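Local coordinates for activated BY transcription factor SSRB (Salmonella enterica, PDB 2WNW), which belongs to glycosyl hydrolase family 30 and combines a TIM barrel with a beta-sandwich domain, at residues Y220-L225 against M233-W238; E212-A217 against E256-G261; V58-M63 against Q70-Y75. One frame throughout, in Å; residues are numbered along the deposited sequence.

Following the chain from the N terminus, contact 3 comes first: it closes a short loop, with six residues between its segments, and joins helix 54-61 to helix 65-76, just after barrel strand 48-51. The other two contacts lie about 31 and 38 Å from it, centre to centre, and share helix 210-227. Contact 2 closes the longer loop, joining 212-217 to helix 256-261, and contact 1 is nested inside it, joining 220-225 to barrel strand 234-239. Contacts 1 and 2 touch: Arg222 NE donates to Gly261 O, and Trp238 N to Glu213 OE2. Together they tie one outer helix to the strand that follows it and to the short helix 256-261 beside it on the outside of the barrel.

Contact 1 (Y220-L225 against M233-W238); sequences YLRPRL and MEIYIW
The guanidinium of Arg222 has Ile235 CD1 over one face, displaced toward the rim, and the carbonyl oxygen of Met233 at its edge, close to the plane. Both terminal nitrogens grip that single oxygen end-on, Arg222 NH1 to Met233 O at 3.0 Å and Arg222 NH2 to Met233 O at 3.1 Å. Neither bond is straight, with N-H...O angles of 147° and 142°, because two N-H groups converge on one acceptor. Both nitrogens reach the oxygen from the same face of its carbonyl plane. A bend at chi2 turns the arginine chain off the helix flank toward the start of the strand. Arg222 NE donates to Gly261 O, while Ile235 CD1 packs 3.6 Å from Arg222 NE. Helix 210-227 and strand 234-239 form a consecutive helix-strand pair of the TIM barrel, and the short segments run nearly antiparallel, at 172°, with axes 10.7 Å apart. Between them lies an apolar layer: Leu225 CD1 touches Ile235 CD1 at 3.9 Å and Met233 CG at 4.0 Å, the leucine and methionine side chains crossing at about a right angle. Leu221 adds its CB, 4.2 Å from Ile235 CD1. Leu178 of the preceding helix, 167-183, continues this layer against both Leu225 and Met233.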
loop_
_atom_site.group_PDB
_atom_site.type_symbol
_atom_site.label_atom_id
_atom_site.label_comp_id
_atom_site.label_asym_id
_atom_site.label_seq_id
_atom_site.Cartn_x
_atom_site.Cartn_y
_atom_site.Cartn_z
ATOM N N TYR A 220 -8.823 -33.174 14.036
ATOM C CA TYR A 220 -7.826 -34.038 14.657
ATOM C C TYR A 220 -6.891 -33.391 15.672
ATOM O O TYR A 220 -6.731 -33.910 16.777
ATOM C CB TYR A 220 -7.016 -34.750 13.575
ATOM C CG TYR A 220 -7.858 -35.711 12.765
ATOM C CD1 TYR A 220 -8.691 -35.254 11.746
ATOM C CD2 TYR A 220 -7.859 -37.076 13.055
ATOM C CE1 TYR A 220 -9.510 -36.133 11.035
ATOM C CE2 TYR A 220 -8.672 -37.960 12.354
ATOM C CZ TYR A 220 -9.494 -37.484 11.346
ATOM O OH TYR A 220 -10.296 -38.357 10.648
ATOM N N LEU A 221 -6.270 -32.270 15.316
ATOM C CA LEU A 221 -5.356 -31.614 16.251
ATOM C C LEU A 221 -6.057 -30.975 17.444
ATOM O O LEU A 221 -5.671 -31.200 18.589
ATOM C CB LEU A 221 -4.510 -30.556 15.532
ATOM C CG LEU A 221 -3.400 -31.079 14.616
ATOM C CD1 LEU A 221 -2.676 -29.903 13.963
ATOM C CD2 LEU A 221 -2.411 -31.920 15.428
ATOM N N ARG A 222 -7.087 -30.177 17.182
ATOM C CA ARG A 222 -7.796 -29.502 18.261
ATOM C C ARG A 222 -8.250 -30.406 19.410
ATOM O O ARG A 222 -7.901 -30.160 20.562
ATOM C CB ARG A 222 -8.985 -28.711 17.698
ATOM C CG ARG A 222 -8.590 -27.347 17.133
ATOM C CD ARG A 222 -7.985 -26.474 18.227
ATOM N NE ARG A 222 -7.503 -25.192 17.724
ATOM C CZ ARG A 222 -6.585 -24.450 18.337
ATOM N NH1 ARG A 222 -6.052 -24.862 19.480
ATOM N NH2 ARG A 222 -6.180 -23.310 17.796
ATOM N N PRO A 223 -9.020 -31.467 19.116
ATOM C CA PRO A 223 -9.487 -32.368 20.179
ATOM C C PRO A 223 -8.347 -32.977 20.998
ATOM O O PRO A 223 -8.440 -33.099 22.220
ATOM C CB PRO A 223 -10.266 -33.434 19.410
ATOM C CG PRO A 223 -10.768 -32.691 18.220
ATOM C CD PRO A 223 -9.554 -31.890 17.810
ATOM N N ARG A 224 -7.268 -33.361 20.323
ATOM C CA ARG A 224 -6.130 -33.956 21.011
ATOM C C ARG A 224 -5.393 -32.934 21.861
ATOM O O ARG A 224 -5.031 -33.216 23.001
ATOM C CB ARG A 224 -5.181 -34.604 19.994
ATOM C CG ARG A 224 -5.796 -35.834 19.334
ATOM C CD ARG A 224 -4.919 -36.440 18.246
ATOM N NE ARG A 224 -5.482 -37.700 17.763
ATOM C CZ ARG A 224 -6.606 -37.806 17.059
ATOM N NH1 ARG A 224 -7.301 -36.724 16.733
ATOM N NH2 ARG A 224 -7.054 -39.002 16.702
ATOM N N LEU A 225 -5.175 -31.743 21.312
ATOM C CA LEU A 225 -4.492 -30.692 22.059
ATOM C C LEU A 225 -5.285 -30.382 23.323
ATOM O O LEU A 225 -4.718 -30.221 24.401
ATOM C CB LEU A 225 -4.363 -29.428 21.202
ATOM C CG LEU A 225 -3.386 -29.535 20.026
ATOM C CD1 LEU A 225 -3.609 -28.376 19.057
ATOM C CD2 LEU A 225 -1.962 -29.546 20.556
ATOM N N MET A 233 -2.851 -23.433 22.347
ATOM C CA MET A 233 -1.997 -23.593 21.171
ATOM C C MET A 233 -2.589 -22.842 19.977
ATOM O O MET A 233 -3.795 -22.908 19.733
ATOM C CB MET A 233 -1.888 -25.077 20.815
ATOM C CG MET A 233 -1.019 -25.380 19.605
ATOM S SD MET A 233 0.721 -25.124 19.964
ATOM C CE MET A 233 1.123 -26.666 20.809
ATOM N N GLU A 234 -1.750 -22.123 19.234
ATOM C CA GLU A 234 -2.241 -21.419 18.053
ATOM C C GLU A 234 -2.016 -22.340 16.861
ATOM O O GLU A 234 -1.010 -23.048 16.804
ATOM C CB GLU A 234 -1.476 -20.111 17.802
ATOM C CG GLU A 234 -1.571 -19.056 18.892
ATOM C CD GLU A 234 -1.016 -17.715 18.437
ATOM O OE1 GLU A 234 -0.180 -17.696 17.506
ATOM O OE2 GLU A 234 -1.405 -16.676 19.011
ATOM N N ILE A 235 -2.954 -22.342 15.921
ATOM C CA ILE A 235 -2.811 -23.157 14.721
ATOM C C ILE A 235 -2.943 -22.267 13.490
ATOM O O ILE A 235 -3.902 -21.498 13.364
ATOM C CB ILE A 235 -3.872 -24.274 14.644
ATOM C CG1 ILE A 235 -3.680 -25.263 15.801
ATOM C CG2 ILE A 235 -3.749 -25.011 13.312
ATOM C CD1 ILE A 235 -4.696 -26.405 15.814
ATOM N N TYR A 236 -1.964 -22.368 12.597
ATOM C CA TYR A 236 -1.948 -21.589 11.361
ATOM C C TYR A 236 -2.107 -22.512 10.161
ATOM O O TYR A 236 -1.688 -23.671 10.200
ATOM C CB TYR A 236 -0.620 -20.830 11.224
ATOM C CG TYR A 236 -0.432 -19.713 12.223
ATOM C CD1 TYR A 236 -0.751 -18.395 11.891
ATOM C CD2 TYR A 236 0.033 -19.978 13.508
ATOM C CE1 TYR A 236 -0.613 -17.365 12.822
ATOM C CE2 TYR A 236 0.175 -18.960 14.447
ATOM C CZ TYR A 236 -0.150 -17.661 14.098
ATOM O OH TYR A 236 -0.022 -16.659 15.037
ATOM N N ILE A 237 -2.726 -21.995 9.100
ATOM C CA ILE A 237 -2.901 -22.756 7.871
ATOM C C ILE A 237 -2.221 -21.997 6.725
ATOM O O ILE A 237 -1.685 -20.905 6.933
ATOM C CB ILE A 237 -4.398 -22.993 7.541
ATOM C CG1 ILE A 237 -5.147 -21.662 7.461
ATOM C CG2 ILE A 237 -5.024 -23.902 8.603
ATOM C CD1 ILE A 237 -6.589 -21.813 6.999
ATOM N N TRP A 238 -2.262 -22.588 5.531
ATOM C CA TRP A 238 -1.643 -22.067 4.308
ATOM C C TRP A 238 -0.137 -22.307 4.379
ATOM O O TRP A 238 0.361 -23.255 3.781
ATOM C CB TRP A 238 -1.932 -20.572 4.087
ATOM C CG TRP A 238 -1.386 -20.038 2.764
ATOM C CD1 TRP A 238 -0.618 -18.921 2.586
ATOM C CD2 TRP A 238 -1.575 -20.602 1.451
ATOM N NE1 TRP A 238 -0.317 -18.756 1.254
ATOM C CE2 TRP A 238 -0.891 -19.769 0.537
ATOM C CE3 TRP A 238 -2.255 -21.727 0.961
ATOM C CZ2 TRP A 238 -0.868 -20.026 -0.840
ATOM C CZ3 TRP A 238 -2.233 -21.984 -0.406
ATOM C CH2 TRP A 238 -1.542 -21.132 -1.293
#

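Contact 2 (E212-A217 against E256-G261); sequences EETAFA and EANYKG
Thr214 OG1 bonds chiefly to Val210 O in its own helix, with Glu211 O sharing the same hydroxyl, and it also faces Asn258 across the contact, with 3.4 Å between Thr214 OG1 and Asn258 ND2. The hydroxyl sits between the backbone N and the carbonyl carbon (chi1 55°), a rotamer that directs it toward the preceding turn. The amide of Asn258 meets the threonine around its CB: Thr214 CB is 3.5 Å from both Asn258 OD1 and Asn258 ND2, and the methyl, Thr214 CG2, lies 3.9 Å from Asn258 ND2. The two side chains cross at about a right angle where the backbones are nearest, the CA atoms of Thr214 and Asn258 being 6.4 Å apart. Asn258 ND2 donates to Ala252 O, at the end of helix 245-252, so the amide links its short helix to the one before. Ile262, in the loop after helix 256-261, packs on Thr214, and Val218 of helix 210-227 on Asn258, on the outside of the TIM barrel. Both polar groups are buried; Val210 O satisfies the hydroxyl and Ala252 O the amide, and these bonds would restrict the rotation of each.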
loop_
_atom_site.group_PDB
_atom_site.type_symbol
_atom_site.label_atom_id
_atom_site.label_comp_id
_atom_site.label_asym_id
_atom_site.label_seq_id
_atom_site.Cartn_x
_atom_site.Cartn_y
_atom_site.Cartn_z
ATOM N N GLU A 212 -8.927 -30.678 3.475
ATOM C CA GLU A 212 -8.128 -31.642 4.233
ATOM C C GLU A 212 -7.269 -30.991 5.304
ATOM O O GLU A 212 -7.181 -31.487 6.430
ATOM C CB GLU A 212 -7.242 -32.443 3.277
ATOM C CG GLU A 212 -8.018 -33.434 2.432
ATOM C CD GLU A 212 -7.249 -33.899 1.215
ATOM O OE1 GLU A 212 -7.749 -34.803 0.509
ATOM O OE2 GLU A 212 -6.152 -33.356 0.958
ATOM N N GLU A 213 -6.626 -29.885 4.951
ATOM C CA GLU A 213 -5.772 -29.184 5.897
ATOM C C GLU A 213 -6.578 -28.684 7.092
ATOM O O GLU A 213 -6.189 -28.891 8.245
ATOM C CB GLU A 213 -5.082 -27.997 5.215
ATOM C CG GLU A 213 -4.166 -27.205 6.142
ATOM C CD GLU A 213 -3.901 -25.799 5.625
ATOM O OE1 GLU A 213 -4.863 -25.168 5.134
ATOM O OE2 GLU A 213 -2.750 -25.326 5.721
ATOM N N THR A 214 -7.703 -28.028 6.824
ATOM C CA THR A 214 -8.521 -27.503 7.905
ATOM C C THR A 214 -9.155 -28.620 8.730
ATOM O O THR A 214 -9.297 -28.490 9.940
ATOM C CB THR A 214 -9.621 -26.541 7.381
ATOM O OG1 THR A 214 -10.418 -27.201 6.391
ATOM C CG2 THR A 214 -8.986 -25.293 6.768
ATOM N N ALA A 215 -9.528 -29.721 8.084
ATOM C CA ALA A 215 -10.120 -30.836 8.821
ATOM C C ALA A 215 -9.079 -31.408 9.782
ATOM O O ALA A 215 -9.395 -31.767 10.917
ATOM C CB ALA A 215 -10.601 -31.923 7.858
ATOM N N PHE A 216 -7.829 -31.481 9.333
ATOM C CA PHE A 216 -6.773 -32.017 10.180
ATOM C C PHE A 216 -6.573 -31.124 11.397
ATOM O O PHE A 216 -6.384 -31.608 12.509
ATOM C CB PHE A 216 -5.454 -32.126 9.410
ATOM C CG PHE A 216 -4.377 -32.849 10.168
ATOM C CD1 PHE A 216 -4.405 -34.235 10.290
ATOM C CD2 PHE A 216 -3.360 -32.144 10.799
ATOM C CE1 PHE A 216 -3.433 -34.908 11.035
ATOM C CE2 PHE A 216 -2.388 -32.807 11.545
ATOM C CZ PHE A 216 -2.425 -34.191 11.663
ATOM N N ALA A 217 -6.624 -29.813 11.184
ATOM C CA ALA A 217 -6.439 -28.867 12.278
ATOM C C ALA A 217 -7.592 -28.890 13.281
ATOM O O ALA A 217 -7.381 -28.998 14.490
ATOM C CB ALA A 217 -6.277 -27.451 11.718
ATOM N N GLU A 256 -17.750 -22.191 9.638
ATOM C CA GLU A 256 -17.737 -21.667 11.001
ATOM C C GLU A 256 -16.801 -22.429 11.941
ATOM O O GLU A 256 -16.145 -21.827 12.793
ATOM C CB GLU A 256 -19.155 -21.674 11.582
ATOM C CG GLU A 256 -19.229 -21.258 13.047
ATOM C CD GLU A 256 -20.639 -21.329 13.613
ATOM O OE1 GLU A 256 -20.796 -21.183 14.845
ATOM O OE2 GLU A 256 -21.592 -21.529 12.828
ATOM N N ALA A 257 -16.746 -23.748 11.791
ATOM C CA ALA A 257 -15.889 -24.570 12.640
ATOM C C ALA A 257 -14.416 -24.221 12.439
ATOM O O ALA A 257 -13.637 -24.199 13.396
ATOM C CB ALA A 257 -16.123 -26.046 12.349
ATOM N N ASN A 258 -14.040 -23.947 11.193
ATOM C CA ASN A 258 -12.661 -23.593 10.885
ATOM C C ASN A 258 -12.335 -22.224 11.457
ATOM O O ASN A 258 -11.262 -22.014 12.018
ATOM C CB ASN A 258 -12.429 -23.580 9.376
ATOM C CG ASN A 258 -12.543 -24.954 8.764
ATOM O OD1 ASN A 258 -12.406 -25.965 9.456
ATOM N ND2 ASN A 258 -12.777 -25.003 7.457
ATOM N N TYR A 259 -13.272 -21.293 11.317
ATOM C CA TYR A 259 -13.067 -19.949 11.831
ATOM C C TYR A 259 -12.788 -20.003 13.329
ATOM O O TYR A 259 -11.890 -19.324 13.827
ATOM C CB TYR A 259 -14.300 -19.078 11.576
ATOM C CG TYR A 259 -14.087 -17.646 12.003
ATOM C CD1 TYR A 259 -13.458 -16.733 11.158
ATOM C CD2 TYR A 259 -14.436 -17.227 13.285
ATOM C CE1 TYR A 259 -13.180 -15.434 11.582
ATOM C CE2 TYR A 259 -14.159 -15.934 13.720
ATOM C CZ TYR A 259 -13.530 -15.043 12.865
ATOM O OH TYR A 259 -13.242 -13.771 13.303
ATOM N N LYS A 260 -13.551 -20.822 14.044
ATOM C CA LYS A 260 -13.383 -20.948 15.487
ATOM C C LYS A 260 -12.126 -21.696 15.923
ATOM O O LYS A 260 -11.545 -21.381 16.960
ATOM C CB LYS A 260 -14.604 -21.637 16.106
ATOM C CG LYS A 260 -15.878 -20.812 16.049
ATOM C CD LYS A 260 -17.030 -21.527 16.742
ATOM C CE LYS A 260 -18.280 -20.658 16.768
ATOM N NZ LYS A 260 -19.415 -21.331 17.465
ATOM N N GLY A 261 -11.695 -22.673 15.131
ATOM C CA GLY A 261 -10.534 -23.454 15.525
ATOM C C GLY A 261 -9.172 -23.070 14.978
ATOM O O GLY A 261 -8.159 -23.600 15.433
#

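Contact 3 (V58-M63 against Q70-Y75); sequences VVFNSM and QFLSLY
Two consecutive helices, 54-61 and 65-76, joined by a short turn after barrel strand 48-51, meet through Phe60, Met63, Phe71 and Leu72. The two phenylalanine rings meet obliquely, with centroids 6.0 Å apart and planes at 47°; the nearest atoms are Phe60 CD1 and Phe71 CD2, at 3.8 Å. In both residues CG lies anti to the backbone N, which carries each ring out from its helix toward the other helix. Met63 makes a Met-aromatic contact with Phe71: its sulfur, Met63 SD, stands 4.9 Å from the ring centroid of Phe71, slanting 36° from the ring normal. Its methyl does the closer touching, Met63 CE lying 4.0 Å from Phe71 CG, and the methionine crosses the phenylalanine side chain at about a right angle. Leu72 meets the Phe60 ring from the same side as Phe71 but further out: its branch point, Leu72 CG, is 4.0 Å from Phe60 CE1, with Leu72 CD1 near Phe60 CZ. No hydrogen bond joins the two segments; the contact is apolar. Leu126 of helix 124-133 and Leu334 of strand 332-336 both touch Phe60 and Phe71, and Tyr354 lies against Met63. The packing belongs to the helical connection between the first two strands, 48-51 and 85-90, of the (beta/alpha)8 barrel.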
loop_
_atom_site.group_PDB
_atom_site.type_symbol
_atom_site.label_atom_id
_atom_site.label_comp_id
_atom_site.label_asym_id
_atom_site.label_seq_id
_atom_site.Cartn_x
_atom_site.Cartn_y
_atom_site.Cartn_z
ATOM N N VAL A 58 23.271 -28.874 13.433
ATOM C CA VAL A 58 24.527 -29.573 13.177
ATOM C C VAL A 58 25.669 -28.567 13.040
ATOM O O VAL A 58 26.779 -28.804 13.521
ATOM C CB VAL A 58 24.418 -30.441 11.897
ATOM C CG1 VAL A 58 25.798 -30.883 11.433
ATOM C CG2 VAL A 58 23.548 -31.665 12.186
ATOM N N VAL A 59 25.394 -27.440 12.395
ATOM C CA VAL A 59 26.408 -26.404 12.230
ATOM C C VAL A 59 26.726 -25.806 13.597
ATOM O O VAL A 59 27.891 -25.571 13.928
ATOM C CB VAL A 59 25.914 -25.294 11.277
ATOM C CG1 VAL A 59 26.917 -24.144 11.231
ATOM C CG2 VAL A 59 25.713 -25.877 9.886
ATOM N N PHE A 60 25.687 -25.572 14.392
ATOM C CA PHE A 60 25.860 -25.018 15.730
ATOM C C PHE A 60 26.714 -25.954 16.588
ATOM O O PHE A 60 27.626 -25.515 17.289
ATOM C CB PHE A 60 24.503 -24.833 16.411
ATOM C CG PHE A 60 24.602 -24.467 17.868
ATOM C CD1 PHE A 60 25.003 -23.193 18.253
ATOM C CD2 PHE A 60 24.302 -25.401 18.855
ATOM C CE1 PHE A 60 25.103 -22.850 19.599
ATOM C CE2 PHE A 60 24.400 -25.069 20.210
ATOM C CZ PHE A 60 24.800 -23.792 20.582
ATOM N N ASN A 61 26.402 -27.245 16.538
ATOM C CA ASN A 61 27.140 -28.232 17.317
ATOM C C ASN A 61 28.624 -28.279 16.935
ATOM O O ASN A 61 29.461 -28.658 17.751
ATOM C CB ASN A 61 26.531 -29.628 17.138
ATOM C CG ASN A 61 25.163 -29.771 17.791
ATOM O OD1 ASN A 61 24.756 -28.947 18.613
ATOM N ND2 ASN A 61 24.455 -30.839 17.442
ATOM N N SER A 62 28.947 -27.890 15.704
ATOM C CA SER A 62 30.332 -27.919 15.239
ATOM C C SER A 62 31.144 -26.699 15.662
ATOM O O SER A 62 32.350 -26.641 15.418
ATOM C CB SER A 62 30.375 -28.045 13.714
ATOM O OG SER A 62 30.047 -26.814 13.091
ATOM N N MET A 63 30.493 -25.725 16.292
ATOM C CA MET A 63 31.182 -24.511 16.732
ATOM C C MET A 63 31.949 -24.740 18.027
ATOM O O MET A 63 31.569 -25.582 18.847
ATOM C CB MET A 63 30.187 -23.375 16.984
ATOM C CG MET A 63 29.274 -23.023 15.828
ATOM S SD MET A 63 28.083 -21.774 16.357
ATOM C CE MET A 63 28.014 -20.756 14.887
ATOM N N GLN A 70 29.055 -16.702 21.506
ATOM C CA GLN A 70 28.930 -15.488 20.703
ATOM C C GLN A 70 27.691 -15.568 19.810
ATOM O O GLN A 70 26.915 -14.614 19.716
ATOM C CB GLN A 70 30.177 -15.294 19.831
ATOM C CG GLN A 70 29.974 -14.308 18.681
ATOM C CD GLN A 70 31.184 -14.187 17.773
ATOM O OE1 GLN A 70 31.779 -15.189 17.374
ATOM N NE2 GLN A 70 31.546 -12.956 17.430
ATOM N N PHE A 71 27.523 -16.711 19.149
ATOM C CA PHE A 71 26.384 -16.931 18.261
ATOM C C PHE A 71 25.056 -16.726 18.984
ATOM O O PHE A 71 24.197 -15.976 18.522
ATOM C CB PHE A 71 26.429 -18.348 17.683
ATOM C CG PHE A 71 25.202 -18.721 16.894
ATOM C CD1 PHE A 71 24.985 -18.186 15.628
ATOM C CD2 PHE A 71 24.245 -19.576 17.433
ATOM C CE1 PHE A 71 23.829 -18.495 14.909
ATOM C CE2 PHE A 71 23.085 -19.893 16.725
ATOM C CZ PHE A 71 22.877 -19.350 15.459
ATOM N N LEU A 72 24.888 -17.397 20.120
ATOM C CA LEU A 72 23.650 -17.287 20.884
ATOM C C LEU A 72 23.369 -15.883 21.414
ATOM O O LEU A 72 22.217 -15.450 21.439
ATOM C CB LEU A 72 23.653 -18.288 22.045
ATOM C CG LEU A 72 23.621 -19.766 21.645
ATOM C CD1 LEU A 72 23.707 -20.631 22.894
ATOM C CD2 LEU A 72 22.338 -20.068 20.875
ATOM N N SER A 73 24.408 -15.172 21.842
ATOM C CA SER A 73 24.223 -13.815 22.354
ATOM C C SER A 73 23.784 -12.865 21.242
ATOM O O SER A 73 22.925 -12.007 21.439
ATOM C CB SER A 73 25.525 -13.291 22.967
ATOM O OG SER A 73 25.929 -14.092 24.063
ATOM N N LEU A 74 24.392 -13.026 20.072
ATOM C CA LEU A 74 24.086 -12.188 18.918
ATOM C C LEU A 74 22.615 -12.251 18.528
ATOM O O LEU A 74 22.008 -11.244 18.174
ATOM C CB LEU A 74 24.937 -12.631 17.725
ATOM C CG LEU A 74 26.099 -11.770 17.218
ATOM C CD1 LEU A 74 26.483 -10.692 18.212
ATOM C CD2 LEU A 74 27.264 -12.689 16.913
ATOM N N TYR A 75 22.051 -13.448 18.597
ATOM C CA TYR A 75 20.664 -13.664 18.216
ATOM C C TYR A 75 19.643 -13.576 19.342
ATOM O O TYR A 75 18.566 -13.008 19.161
ATOM C CB TYR A 75 20.535 -15.039 17.561
ATOM C CG TYR A 75 20.612 -15.063 16.050
ATOM C CD1 TYR A 75 21.263 -16.109 15.391
ATOM C CD2 TYR A 75 19.960 -14.100 15.275
ATOM C CE1 TYR A 75 21.256 -16.207 14.006
ATOM C CE2 TYR A 75 19.945 -14.189 13.876
ATOM C CZ TYR A 75 20.593 -15.249 13.253
ATOM O OH TYR A 75 20.551 -15.386 11.884
#